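Aminotransferase class I and II (Streptococcus suis 89/1591, PDB 3OP7) is a pyridoxal-phosphate-dependent enzyme of the class I and II aminotransferase family that probably moves amino groups between amino acids and 2-oxo acids, its exact substrates not established. Local coordinates at residues W132-E135 with L141-L144; I134-G139 with F310-V315; K146-I151 with L176-E181; N164-A169 with N338-D343. One frame throughout, in Å; residues are numbered along the deposited sequence.

Contact 1: residues W132-E135 with L141-L144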
loop_
_atom_site.group_PDB
_atom_site.type_symbol
_atom_site.label_atom_id
_atom_site.label_comp_id
_atom_site.label_asym_id
_atom_site.label_seq_id
_atom_site.Cartn_x
_atom_site.Cartn_y
_atom_site.Cartn_z
ATOM N N TRP A 132 -11.923 16.596 -17.233
ATOM C CA TRP A 132 -12.193 16.362 -18.639
ATOM C C TRP A 132 -13.401 15.431 -18.709
ATOM O O TRP A 132 -13.281 14.227 -18.490
ATOM C CB TRP A 132 -10.937 15.743 -19.242
ATOM C CG TRP A 132 -10.987 15.567 -20.749
ATOM C CD1 TRP A 132 -11.708 16.314 -21.662
ATOM C CD2 TRP A 132 -10.252 14.607 -21.522
ATOM N NE1 TRP A 132 -11.453 15.860 -22.920
ATOM C CE2 TRP A 132 -10.592 14.802 -22.868
ATOM C CE3 TRP A 132 -9.364 13.580 -21.205
ATOM C CZ2 TRP A 132 -10.033 14.017 -23.907
ATOM C CZ3 TRP A 132 -8.821 12.804 -22.232
ATOM C CH2 TRP A 132 -9.141 13.023 -23.539
ATOM N N GLN A 133 -14.542 16.025 -19.062
ATOM C CA GLN A 133 -15.868 15.414 -18.821
ATOM C C GLN A 133 -16.269 14.398 -19.892
ATOM O O GLN A 133 -16.289 14.705 -21.078
ATOM C CB GLN A 133 -16.979 16.491 -18.745
ATOM C CG GLN A 133 -16.814 17.513 -17.587
ATOM C CD GLN A 133 -17.220 16.990 -16.227
ATOM O OE1 GLN A 133 -17.839 15.917 -16.104
ATOM N NE2 GLN A 133 -16.837 17.730 -15.176
ATOM N N ILE A 134 -16.625 13.186 -19.453
ATOM C CA ILE A 134 -17.119 12.166 -20.343
ATOM C C ILE A 134 -18.511 12.603 -20.800
ATOM O O ILE A 134 -19.226 13.310 -20.058
ATOM C CB ILE A 134 -17.131 10.751 -19.732
ATOM C CG1 ILE A 134 -18.105 10.663 -18.557
ATOM C CG2 ILE A 134 -15.663 10.322 -19.288
ATOM C CD1 ILE A 134 -18.025 9.311 -17.784
ATOM N N GLU A 135 -18.862 12.198 -22.026
ATOM C CA GLU A 135 -20.098 12.580 -22.657
ATOM C C GLU A 135 -20.920 11.372 -23.127
ATOM O O GLU A 135 -20.564 10.646 -24.071
ATOM C CB GLU A 135 -19.832 13.550 -23.825
ATOM C CG GLU A 135 -19.499 14.969 -23.298
ATOM C CD GLU A 135 -18.862 15.901 -24.326
ATOM O OE1 GLU A 135 -18.949 15.606 -25.529
ATOM O OE2 GLU A 135 -18.231 16.902 -23.900
ATOM N N LEU A 141 -17.217 8.874 -24.035
ATOM C CA LEU A 141 -15.896 9.405 -24.191
ATOM C C LEU A 141 -15.912 10.919 -23.981
ATOM O O LEU A 141 -16.892 11.611 -24.311
ATOM C CB LEU A 141 -15.317 9.069 -25.547
ATOM C CG LEU A 141 -15.153 7.601 -25.900
ATOM C CD1 LEU A 141 -14.835 7.494 -27.389
ATOM C CD2 LEU A 141 -14.145 6.933 -24.951
ATOM N N PRO A 142 -14.795 11.460 -23.505
ATOM C CA PRO A 142 -14.701 12.929 -23.382
ATOM C C PRO A 142 -14.313 13.516 -24.717
ATOM O O PRO A 142 -14.032 12.761 -25.649
ATOM C CB PRO A 142 -13.573 13.110 -22.388
ATOM C CG PRO A 142 -12.641 12.012 -22.766
ATOM C CD PRO A 142 -13.521 10.828 -23.103
ATOM N N ASP A 143 -14.372 14.839 -24.841
ATOM C CA ASP A 143 -14.225 15.488 -26.143
ATOM C C ASP A 143 -12.770 15.980 -26.265
ATOM O O ASP A 143 -12.316 16.819 -25.508
ATOM C CB ASP A 143 -15.235 16.639 -26.237
ATOM C CG ASP A 143 -15.225 17.386 -27.568
ATOM O OD1 ASP A 143 -14.418 17.103 -28.494
ATOM O OD2 ASP A 143 -16.054 18.310 -27.664
ATOM N N LEU A 144 -12.059 15.448 -27.240
ATOM C CA LEU A 144 -10.690 15.893 -27.524
ATOM C C LEU A 144 -10.601 17.387 -27.828
ATOM O O LEU A 144 -9.610 18.008 -27.430
ATOM C CB LEU A 144 -10.101 15.073 -28.647
ATOM C CG LEU A 144 -9.798 13.607 -28.337
ATOM C CD1 LEU A 144 -9.656 12.804 -29.634
ATOM C CD2 LEU A 144 -8.516 13.511 -27.423
HETATM O O HOH W 1 -15.392 16.509 -22.793
HETATM O O HOH W 2 -17.164 13.384 -26.302
#

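Contact 2: residues I134-G139 with F310-V315. With SO4 (sulfate ion), chain E; EDO (1,2-ethanediol), chain F.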
loop_
_atom_site.group_PDB
_atom_site.type_symbol
_atom_site.label_atom_id
_atom_site.label_comp_id
_atom_site.label_asym_id
_atom_site.label_seq_id
_atom_site.Cartn_x
_atom_site.Cartn_y
_atom_site.Cartn_z
ATOM N N ILE A 134 -16.625 13.186 -19.453
ATOM C CA ILE A 134 -17.119 12.166 -20.343
ATOM C C ILE A 134 -18.511 12.603 -20.800
ATOM O O ILE A 134 -19.226 13.310 -20.058
ATOM C CB ILE A 134 -17.131 10.751 -19.732
ATOM C CG1 ILE A 134 -18.105 10.663 -18.557
ATOM C CG2 ILE A 134 -15.663 10.322 -19.288
ATOM C CD1 ILE A 134 -18.025 9.311 -17.784
ATOM N N GLU A 135 -18.862 12.198 -22.026
ATOM C CA GLU A 135 -20.098 12.580 -22.657
ATOM C C GLU A 135 -20.920 11.372 -23.127
ATOM O O GLU A 135 -20.564 10.646 -24.071
ATOM C CB GLU A 135 -19.832 13.550 -23.825
ATOM C CG GLU A 135 -19.499 14.969 -23.298
ATOM C CD GLU A 135 -18.862 15.901 -24.326
ATOM O OE1 GLU A 135 -18.949 15.606 -25.529
ATOM O OE2 GLU A 135 -18.231 16.902 -23.900
ATOM N N GLU A 136 -22.054 11.204 -22.459
ATOM C CA GLU A 136 -22.876 10.051 -22.689
ATOM C C GLU A 136 -23.307 10.067 -24.143
ATOM O O GLU A 136 -23.423 9.012 -24.745
ATOM C CB GLU A 136 -24.103 10.064 -21.792
ATOM C CG GLU A 136 -24.974 8.809 -21.966
ATOM C CD GLU A 136 -26.382 9.051 -21.543
ATOM O OE1 GLU A 136 -26.963 9.989 -22.111
ATOM O OE2 GLU A 136 -26.883 8.337 -20.641
ATOM N N GLU A 137 -23.495 11.265 -24.705
ATOM C CA GLU A 137 -23.951 11.400 -26.107
ATOM C C GLU A 137 -22.884 10.930 -27.084
ATOM O O GLU A 137 -23.205 10.669 -28.245
ATOM C CB GLU A 137 -24.362 12.855 -26.464
ATOM N N ASN A 138 -21.626 10.866 -26.623
ATOM C CA ASN A 138 -20.506 10.416 -27.436
ATOM C C ASN A 138 -19.884 9.109 -26.905
ATOM O O ASN A 138 -18.660 8.974 -26.864
ATOM C CB ASN A 138 -19.471 11.542 -27.503
ATOM C CG ASN A 138 -19.997 12.776 -28.252
ATOM O OD1 ASN A 138 -19.914 13.913 -27.759
ATOM N ND2 ASN A 138 -20.547 12.547 -29.441
ATOM N N GLY A 139 -20.724 8.143 -26.531
ATOM C CA GLY A 139 -20.228 6.831 -26.113
ATOM C C GLY A 139 -19.423 6.863 -24.826
ATOM O O GLY A 139 -18.546 6.004 -24.582
ATOM N N PHE A 310 -22.831 1.046 -16.476
ATOM C CA PHE A 310 -23.402 2.267 -15.874
ATOM C C PHE A 310 -24.747 2.410 -16.540
ATOM O O PHE A 310 -24.833 2.804 -17.700
ATOM C CB PHE A 310 -22.512 3.469 -16.119
ATOM C CG PHE A 310 -22.631 4.581 -15.092
ATOM C CD1 PHE A 310 -22.649 4.323 -13.742
ATOM C CD2 PHE A 310 -22.709 5.902 -15.509
ATOM C CE1 PHE A 310 -22.705 5.366 -12.802
ATOM C CE2 PHE A 310 -22.799 6.936 -14.602
ATOM C CZ PHE A 310 -22.767 6.670 -13.236
ATOM N N VAL A 311 -25.782 2.090 -15.777
ATOM C CA VAL A 311 -27.098 1.895 -16.330
ATOM C C VAL A 311 -27.958 3.100 -15.965
ATOM O O VAL A 311 -27.929 3.609 -14.834
ATOM C CB VAL A 311 -27.695 0.587 -15.763
ATOM C CG1 VAL A 311 -29.076 0.355 -16.236
ATOM C CG2 VAL A 311 -26.806 -0.595 -16.123
ATOM N N LYS A 312 -28.680 3.595 -16.957
ATOM C CA LYS A 312 -29.528 4.766 -16.785
ATOM C C LYS A 312 -30.923 4.338 -16.352
ATOM O O LYS A 312 -31.605 3.645 -17.102
ATOM C CB LYS A 312 -29.623 5.530 -18.110
ATOM C CG LYS A 312 -30.208 6.917 -17.977
ATOM C CD LYS A 312 -30.402 7.540 -19.351
ATOM C CE LYS A 312 -30.593 9.056 -19.297
ATOM N NZ LYS A 312 -30.346 9.640 -20.657
ATOM N N ILE A 313 -31.344 4.774 -15.168
ATOM C CA ILE A 313 -32.655 4.425 -14.610
ATOM C C ILE A 313 -33.615 5.605 -14.794
ATOM O O ILE A 313 -33.422 6.655 -14.178
ATOM C CB ILE A 313 -32.538 4.059 -13.075
ATOM C CG1 ILE A 313 -31.484 2.994 -12.830
ATOM C CG2 ILE A 313 -33.918 3.612 -12.514
ATOM C CD1 ILE A 313 -31.716 1.660 -13.511
ATOM N N ALA A 314 -34.629 5.440 -15.652
ATOM C CA ALA A 314 -35.653 6.474 -15.922
ATOM C C ALA A 314 -36.736 6.583 -14.830
ATOM O O ALA A 314 -37.944 6.385 -15.092
ATOM C CB ALA A 314 -36.306 6.240 -17.312
ATOM N N VAL A 315 -36.291 6.911 -13.613
ATOM C CA VAL A 315 -37.153 7.127 -12.446
ATOM C C VAL A 315 -36.714 8.425 -11.767
ATOM O O VAL A 315 -35.512 8.664 -11.564
ATOM C CB VAL A 315 -37.041 5.964 -11.422
ATOM C CG1 VAL A 315 -37.904 6.268 -10.173
ATOM C CG2 VAL A 315 -37.466 4.637 -12.080
HETATM S S SO4 E . -23.570 14.265 -21.543
HETATM O O1 SO4 E . -23.035 13.144 -20.717
HETATM O O2 SO4 E . -22.732 15.455 -21.408
HETATM O O3 SO4 E . -23.675 13.939 -22.982
HETATM O O4 SO4 E . -24.918 14.571 -21.039
HETATM C C1 EDO F . -16.269 2.338 -26.860
HETATM O O1 EDO F . -16.462 1.780 -25.541
HETATM C C2 EDO F . -16.592 3.836 -26.894
HETATM O O2 EDO F . -17.939 4.096 -26.450
#

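Contact 3: residues K146-I151 with L176-E181. With EDO (1,2-ethanediol), chain J.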
loop_
_atom_site.group_PDB
_atom_site.type_symbol
_atom_site.label_atom_id
_atom_site.label_comp_id
_atom_site.label_asym_id
_atom_site.label_seq_id
_atom_site.Cartn_x
_atom_site.Cartn_y
_atom_site.Cartn_z
ATOM N N LYS A 146 -12.350 19.631 -26.331
ATOM C CA LYS A 146 -12.361 20.237 -24.999
ATOM C C LYS A 146 -11.043 20.067 -24.323
ATOM O O LYS A 146 -10.593 20.940 -23.552
ATOM C CB LYS A 146 -13.517 19.723 -24.139
ATOM C CG LYS A 146 -14.833 20.254 -24.727
ATOM C CD LYS A 146 -16.082 20.102 -23.852
ATOM C CE LYS A 146 -17.330 20.506 -24.631
ATOM N NZ LYS A 146 -17.918 19.353 -25.357
ATOM N N LEU A 147 -10.393 18.938 -24.572
ATOM C CA LEU A 147 -9.050 18.765 -24.011
ATOM C C LEU A 147 -8.090 19.839 -24.516
ATOM O O LEU A 147 -7.252 20.347 -23.749
ATOM C CB LEU A 147 -8.479 17.406 -24.326
ATOM C CG LEU A 147 -7.093 17.105 -23.719
ATOM C CD1 LEU A 147 -7.038 17.183 -22.175
ATOM C CD2 LEU A 147 -6.623 15.730 -24.202
ATOM N N ARG A 148 -8.187 20.164 -25.802
ATOM C CA ARG A 148 -7.369 21.232 -26.377
ATOM C C ARG A 148 -7.632 22.584 -25.700
ATOM O O ARG A 148 -6.742 23.418 -25.696
ATOM C CB ARG A 148 -7.544 21.317 -27.889
ATOM C CG ARG A 148 -6.986 20.126 -28.627
ATOM C CD ARG A 148 -7.051 20.319 -30.137
ATOM N NE ARG A 148 -6.669 19.097 -30.816
ATOM C CZ ARG A 148 -7.500 18.113 -31.109
ATOM N NH1 ARG A 148 -8.818 18.253 -30.961
ATOM N NH2 ARG A 148 -7.024 17.016 -31.657
ATOM N N GLN A 149 -8.824 22.792 -25.144
ATOM C CA GLN A 149 -9.164 24.029 -24.431
ATOM C C GLN A 149 -8.627 24.015 -22.996
ATOM O O GLN A 149 -8.267 25.078 -22.432
ATOM C CB GLN A 149 -10.685 24.254 -24.410
ATOM C CG GLN A 149 -11.344 24.411 -25.755
ATOM C CD GLN A 149 -12.835 24.581 -25.620
ATOM O OE1 GLN A 149 -13.437 24.085 -24.663
ATOM N NE2 GLN A 149 -13.442 25.292 -26.556
ATOM N N LEU A 150 -8.555 22.827 -22.396
ATOM C CA LEU A 150 -8.096 22.710 -21.005
ATOM C C LEU A 150 -6.588 22.679 -20.837
ATOM O O LEU A 150 -6.083 23.094 -19.804
ATOM C CB LEU A 150 -8.658 21.448 -20.352
ATOM C CG LEU A 150 -10.185 21.427 -20.180
ATOM C CD1 LEU A 150 -10.627 19.980 -19.918
ATOM C CD2 LEU A 150 -10.552 22.350 -19.007
ATOM N N ILE A 151 -5.878 22.162 -21.826
ATOM C CA ILE A 151 -4.420 21.979 -21.716
ATOM C C ILE A 151 -3.720 23.334 -21.695
ATOM O O ILE A 151 -4.172 24.318 -22.332
ATOM C CB ILE A 151 -3.881 21.068 -22.865
ATOM C CG1 ILE A 151 -2.483 20.531 -22.510
ATOM C CG2 ILE A 151 -3.950 21.774 -24.202
ATOM C CD1 ILE A 151 -2.025 19.278 -23.248
ATOM N N LEU A 176 -6.629 7.341 -28.891
ATOM C CA LEU A 176 -5.425 7.484 -28.115
ATOM C C LEU A 176 -4.291 8.224 -28.837
ATOM O O LEU A 176 -3.536 8.962 -28.201
ATOM C CB LEU A 176 -4.885 6.115 -27.622
ATOM C CG LEU A 176 -5.741 5.365 -26.603
ATOM C CD1 LEU A 176 -5.252 3.911 -26.385
ATOM C CD2 LEU A 176 -5.831 6.080 -25.227
ATOM N N GLU A 177 -4.124 7.971 -30.128
ATOM C CA GLU A 177 -3.086 8.613 -30.884
ATOM C C GLU A 177 -3.333 10.131 -30.939
ATOM O O GLU A 177 -2.364 10.903 -30.883
ATOM C CB GLU A 177 -2.952 7.964 -32.314
ATOM C CG GLU A 177 -2.226 6.590 -32.171
ATOM C CD GLU A 177 -2.082 5.745 -33.464
ATOM O OE1 GLU A 177 -2.799 5.981 -34.430
ATOM O OE2 GLU A 177 -1.260 4.793 -33.449
ATOM N N GLU A 178 -4.600 10.542 -31.055
ATOM C CA GLU A 178 -4.969 11.957 -31.073
ATOM C C GLU A 178 -4.763 12.609 -29.687
ATOM O O GLU A 178 -4.223 13.728 -29.585
ATOM C CB GLU A 178 -6.407 12.141 -31.643
ATOM C CG GLU A 178 -6.681 13.592 -32.013
ATOM C CD GLU A 178 -8.006 13.850 -32.662
ATOM O OE1 GLU A 178 -8.699 12.910 -33.101
ATOM O OE2 GLU A 178 -8.362 15.032 -32.711
ATOM N N LEU A 179 -5.103 11.864 -28.634
ATOM C CA LEU A 179 -4.840 12.271 -27.244
ATOM C C LEU A 179 -3.338 12.481 -27.071
ATOM O O LEU A 179 -2.882 13.471 -26.471
ATOM C CB LEU A 179 -5.354 11.212 -26.279
ATOM C CG LEU A 179 -4.909 11.257 -24.833
ATOM C CD1 LEU A 179 -5.307 12.608 -24.235
ATOM C CD2 LEU A 179 -5.533 10.050 -24.088
ATOM N N VAL A 180 -2.561 11.529 -27.563
ATOM C CA VAL A 180 -1.113 11.610 -27.437
ATOM C C VAL A 180 -0.568 12.832 -28.200
ATOM O O VAL A 180 0.289 13.515 -27.718
ATOM C CB VAL A 180 -0.454 10.311 -27.889
ATOM C CG1 VAL A 180 1.104 10.451 -28.022
ATOM C CG2 VAL A 180 -0.768 9.209 -26.889
ATOM N N GLU A 181 -1.047 13.083 -29.410
ATOM C CA GLU A 181 -0.594 14.262 -30.135
ATOM C C GLU A 181 -0.829 15.542 -29.329
ATOM O O GLU A 181 0.020 16.441 -29.346
ATOM C CB GLU A 181 -1.220 14.329 -31.527
ATOM C CG GLU A 181 -0.631 13.287 -32.465
ATOM C CD GLU A 181 -1.276 13.260 -33.834
ATOM O OE1 GLU A 181 -2.514 13.420 -33.923
ATOM O OE2 GLU A 181 -0.532 13.080 -34.829
HETATM C C1 EDO J . -1.656 19.647 -31.571
HETATM O O1 EDO J . -1.275 18.315 -31.988
HETATM C C2 EDO J . -3.053 19.984 -32.101
HETATM O O2 EDO J . -4.110 19.772 -31.150
HETATM O O HOH W 3 -10.872 16.629 -32.094
#

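Contact 4: residues N164-A169 with N338-D343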
loop_
_atom_site.group_PDB
_atom_site.type_symbol
_atom_site.label_atom_id
_atom_site.label_comp_id
_atom_site.label_asym_id
_atom_site.label_seq_id
_atom_site.Cartn_x
_atom_site.Cartn_y
_atom_site.Cartn_z
ATOM N N ASN A 164 -12.950 2.714 -18.760
ATOM C CA ASN A 164 -13.235 3.610 -17.627
ATOM C C ASN A 164 -14.143 2.967 -16.575
ATOM O O ASN A 164 -15.020 2.220 -16.910
ATOM C CB ASN A 164 -13.921 4.893 -18.129
ATOM C CG ASN A 164 -13.887 6.024 -17.075
ATOM O OD1 ASN A 164 -13.057 6.031 -16.145
ATOM N ND2 ASN A 164 -14.785 6.977 -17.214
ATOM N N ASN A 165 -13.919 3.279 -15.307
ATOM C CA ASN A 165 -14.823 2.946 -14.195
ATOM C C ASN A 165 -15.559 4.251 -13.880
ATOM O O ASN A 165 -14.927 5.195 -13.371
ATOM C CB ASN A 165 -13.970 2.475 -12.997
ATOM C CG ASN A 165 -14.793 2.020 -11.808
ATOM O OD1 ASN A 165 -15.899 2.440 -11.610
ATOM N ND2 ASN A 165 -14.186 1.184 -10.962
ATOM N N PRO A 166 -16.899 4.293 -14.058
ATOM C CA PRO A 166 -17.874 3.182 -14.083
ATOM C C PRO A 166 -18.447 2.717 -15.395
ATOM O O PRO A 166 -19.196 1.735 -15.425
ATOM C CB PRO A 166 -18.992 3.762 -13.213
ATOM C CG PRO A 166 -19.049 5.220 -13.712
ATOM C CD PRO A 166 -17.609 5.591 -13.972
ATOM N N THR A 167 -18.146 3.419 -16.493
ATOM C CA THR A 167 -18.848 3.219 -17.750
ATOM C C THR A 167 -18.483 2.001 -18.579
ATOM O O THR A 167 -19.312 1.497 -19.341
ATOM C CB THR A 167 -18.640 4.437 -18.683
ATOM O OG1 THR A 167 -17.243 4.539 -19.005
ATOM C CG2 THR A 167 -19.169 5.722 -18.015
ATOM N N GLY A 168 -17.256 1.518 -18.423
ATOM C CA GLY A 168 -16.806 0.394 -19.215
ATOM C C GLY A 168 -16.432 0.781 -20.626
ATOM O O GLY A 168 -16.165 -0.115 -21.446
ATOM N N ALA A 169 -16.481 2.086 -20.963
ATOM C CA ALA A 169 -16.194 2.559 -22.331
ATOM C C ALA A 169 -14.679 2.663 -22.545
ATOM O O ALA A 169 -13.944 2.930 -21.605
ATOM C CB ALA A 169 -16.832 3.954 -22.570
ATOM N N ASN A 338 -24.708 9.052 -8.077
ATOM C CA ASN A 338 -24.225 10.247 -7.376
ATOM C C ASN A 338 -22.860 10.040 -6.742
ATOM O O ASN A 338 -22.147 11.008 -6.499
ATOM C CB ASN A 338 -25.227 10.691 -6.305
ATOM C CG ASN A 338 -25.414 9.629 -5.244
ATOM O OD1 ASN A 338 -25.784 8.512 -5.572
ATOM N ND2 ASN A 338 -25.136 9.959 -3.987
ATOM N N ARG A 339 -22.480 8.791 -6.468
ATOM C CA ARG A 339 -21.135 8.498 -5.949
ATOM C C ARG A 339 -20.038 8.709 -7.013
ATOM O O ARG A 339 -18.832 8.711 -6.667
ATOM C CB ARG A 339 -21.055 7.077 -5.380
ATOM C CG ARG A 339 -22.030 6.775 -4.227
ATOM C CD ARG A 339 -21.752 7.672 -3.040
ATOM N NE ARG A 339 -22.631 7.528 -1.878
ATOM C CZ ARG A 339 -22.220 7.332 -0.630
ATOM N NH1 ARG A 339 -20.912 7.187 -0.350
ATOM N NH2 ARG A 339 -23.107 7.300 0.347
ATOM N N PHE A 340 -20.455 8.868 -8.267
ATOM C CA PHE A 340 -19.608 9.260 -9.412
ATOM C C PHE A 340 -19.993 10.659 -9.977
ATOM O O PHE A 340 -19.625 11.017 -11.098
ATOM C CB PHE A 340 -19.710 8.185 -10.519
ATOM C CG PHE A 340 -19.585 6.771 -10.019
ATOM C CD1 PHE A 340 -20.705 6.061 -9.607
ATOM C CD2 PHE A 340 -18.344 6.142 -9.930
ATOM C CE1 PHE A 340 -20.593 4.758 -9.119
ATOM C CE2 PHE A 340 -18.223 4.840 -9.436
ATOM C CZ PHE A 340 -19.350 4.145 -9.037
ATOM N N GLU A 341 -20.730 11.453 -9.196
ATOM C CA GLU A 341 -21.283 12.723 -9.618
ATOM C C GLU A 341 -22.041 12.654 -10.946
ATOM O O GLU A 341 -22.077 13.618 -11.705
ATOM C CB GLU A 341 -20.242 13.867 -9.611
ATOM C CG GLU A 341 -20.916 15.270 -9.393
ATOM C CD GLU A 341 -19.951 16.471 -9.417
ATOM O OE1 GLU A 341 -18.723 16.265 -9.534
ATOM O OE2 GLU A 341 -20.436 17.633 -9.340
ATOM N N ARG A 342 -22.713 11.531 -11.189
ATOM C CA ARG A 342 -23.684 11.435 -12.286
ATOM C C ARG A 342 -24.927 10.718 -11.796
ATOM O O ARG A 342 -25.075 9.499 -11.986
ATOM C CB ARG A 342 -23.109 10.656 -13.464
ATOM C CG ARG A 342 -22.006 11.371 -14.233
ATOM C CD ARG A 342 -22.573 12.408 -15.235
ATOM N NE ARG A 342 -21.556 12.856 -16.219
ATOM C CZ ARG A 342 -20.576 13.710 -15.954
ATOM N NH1 ARG A 342 -20.470 14.221 -14.718
ATOM N NH2 ARG A 342 -19.696 14.066 -16.927
ATOM N N ASP A 343 -25.833 11.467 -11.168
ATOM C CA ASP A 343 -27.062 10.885 -10.644
ATOM C C ASP A 343 -27.963 10.513 -11.854
ATOM O O ASP A 343 -27.743 10.980 -12.965
ATOM C CB ASP A 343 -27.732 11.885 -9.678
ATOM C CG ASP A 343 -28.615 11.213 -8.614
ATOM O OD1 ASP A 343 -28.993 10.033 -8.789
ATOM O OD2 ASP A 343 -28.968 11.890 -7.610
#

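Contact 1: residues W132-E135 with L141-L144
Leu-141 O accepts from Glu-135 N across the hairpin at 3.1 Å. Water 2 lies 2.7 Å from Leu-141 O. The same water is also next to the carboxylate of Glu-135. Nearer the start of strand 128-135 the link is made by the indole of Trp-132. Trp-132 NE1 lies 2.9 Å from Asp-143 O, and the N-H points almost straight at the oxygen (170°), which lies in the ring plane although the donor stands above the carbonyl plane. With CG anti to the backbone N (chi1 -174°), one face of the ring is carried against Pro-142. Pro-142 CG rests over that face, 3.5 Å from the centroid of the six-membered ring of Trp-132, a CH-pi contact close to the ring normal. Leu-144 CD2 touches the rim instead, 3.9 Å from Trp-132 CZ2. Water 1 joins three groups: it donates to Gln-133 O (2.6 Å) and Glu-135 OE2 (3.1 Å) and accepts from Asp-143 N (2.8 Å). The carboxylates of Glu-135 and Asp-143 come close with their planes steeply inclined, and Lys-146 pairs with both. Asp-143 also N-caps helix 144-150, while Tyr-175 and Leu-179 of helix 173-184 pack on the indole from outside the hairpin. The buried indole thus spends its one N-H on a backbone carbonyl and one face on a proline, which fixes its rotation, whereas the two acids probably stay charged because the lysine between them offsets their repulsion.

Contact 2: residues I134-G139 with F310-V315
A surface salt bridge between a hairpin turn and the C-terminal antiparallel sheet joins Glu-136, in the turn between strands 128-135 and 141-142, to Lys-312 on strand 309-313. The pairing is a long one: Lys-312 NZ stands equally far, 3.7 Å, from OE1 and OE2 of Glu-136. The lysine reaches the carboxylate with a fully extended chain, and the glutamate, its CG anti to the backbone N (chi1 -177°), stretches out to meet it, the two side chains crossing at about a right angle. Glu-136 OE2 has a firmer partner in the hydroxyl of Tyr-345, on the strand beside Lys-312. Within the turn, a short 3-10 segment shapes the backbone, with Asn-138 N bonded to Glu-135 O at 2.8 Å. The first two amides of the 3-10 segment hold a sulfate, probably from the crystallisation liquor: Glu-136 N points nearly straight at O1 of the ion (2.8 Å, 173°), and Glu-137 N approaches O3 of the ion at 3.2 Å. At the far end of the turn Gly-139, at positive phi, accepts a bond from an ethanediol through its O. With so little surface buried, the long ion pair probably adds modestly to the joining of turn and sheet, while the paired amides at the start of the 3-10 segment can evidently accept an anion in the crystal despite the glutamates around them.

Contact 3: residues K146-I151 with L176-E181
Leu-147 and Leu-179 meet through single methyl groups, Leu-147 CD2 lying only 3.4 Å from Leu-179 CD1, tighter than usual for two carbons. Each has CG anti to its main-chain N (chi1 -177° in Leu-147, 166° in Leu-179), and their second torsions match, so that two side chains of the same shape extend from helices 144-150 and 173-184 and cross at about a right angle. Trp-132 of strand 128-135 lies against both. Toward the surface, Arg-148 runs extended from CG to NE, and a turn at its last torsion presents the guanidinium edge to Glu-178. Arg-148 NH2 donates to Glu-178 OE2 at 2.6 Å, nearly within the guanidinium plane and on the anti lone pair; the two planes are inclined by 36°. Water 3 bridges the same pair, accepting from Arg-148 NH1 (2.9 Å) and donating to Glu-178 OE2 (3.0 Å). An ethanediol, probably from the crystallisation liquor, lies at the NE edge of the guanidinium, its O2 2.7 Å from Arg-148 NE. Tight apolar packing and a one-oxygen ion pair thus join the helices; Glu-178 OE2 accepts from arginine and water, which probably helps stabilise the carboxylate charge.

Contact 4: residues N164-A169 with N338-D343
Pro-166 lies over one face of the Phe-340 ring, and this is the closer, buried part of the contact. Pro-166 CB is 4.1 Å from the centroid of the Phe-340 ring, a CH-pi contact shifted toward the rim, while CG of Pro-166 comes to 4.0 Å from CD2 of Phe-340. The proline follows a cis peptide bond, and the ring is brought to it by a phenylalanine whose CG stands anti to its carbonyl carbon (chi1 -46°). Asn-165, just before the cis bond, adds its amide: Asn-165 OD1 is 4.0 Å from Phe-340 CE2, with the amide and ring planes 36° apart. That oxygen has its real partner in Arg-347, and ND2 donates to O3 of the modified Lys-222, the pyridoxal-phosphate Schiff base. Beyond Pro-166 the loop closes on itself, with an ST turn in which Ala-169 N bonds Thr-167 OG1 at 3.2 Å. The solvent side belongs to Glu-341, which bonds Tyr-112, and Asp-343, which bonds Met-319 N. Arg-342 reaches strand 128-135, bonding Gln-133 and Ile-134 O; its NH1 bond to Glu-341 O is weak (3.5 Å). An asparagine before a cis-proline, bonded to the cofactor phenol oxygen and to an arginine, is familiar from aspartate-aminotransferase relatives, where that arginine binds the substrate carboxylate; Arg-347 is consistent with such a role. The phenylalanine face thus backs the cis-proline, while the asparagine beside it, engaged at both ends of its amide, ties the cofactor ring to the arginine.

Contact 1 starts from strand 128-135, at the edge region of the large mixed sheet, and contact 2 takes its first segment from the end of that strand and the turn after it, their centres 13 Å apart. Contact 3 follows along the chain and packs the helix after the hairpin against helix 173-184; it touches contact 1 through Glu-135 and Lys-146, centres about 10 Å apart. Contacts 2 and 4 alternate in sequence, lie 9 Å apart between centres, and both carry the large-sheet region across to the C-terminal antiparallel sheet and its loops, with Phe-310 against Pro-166. Contact 4 reaches the cofactor through Asn-165, while contact 3 lies 21 Å from it between centres, on the periphery.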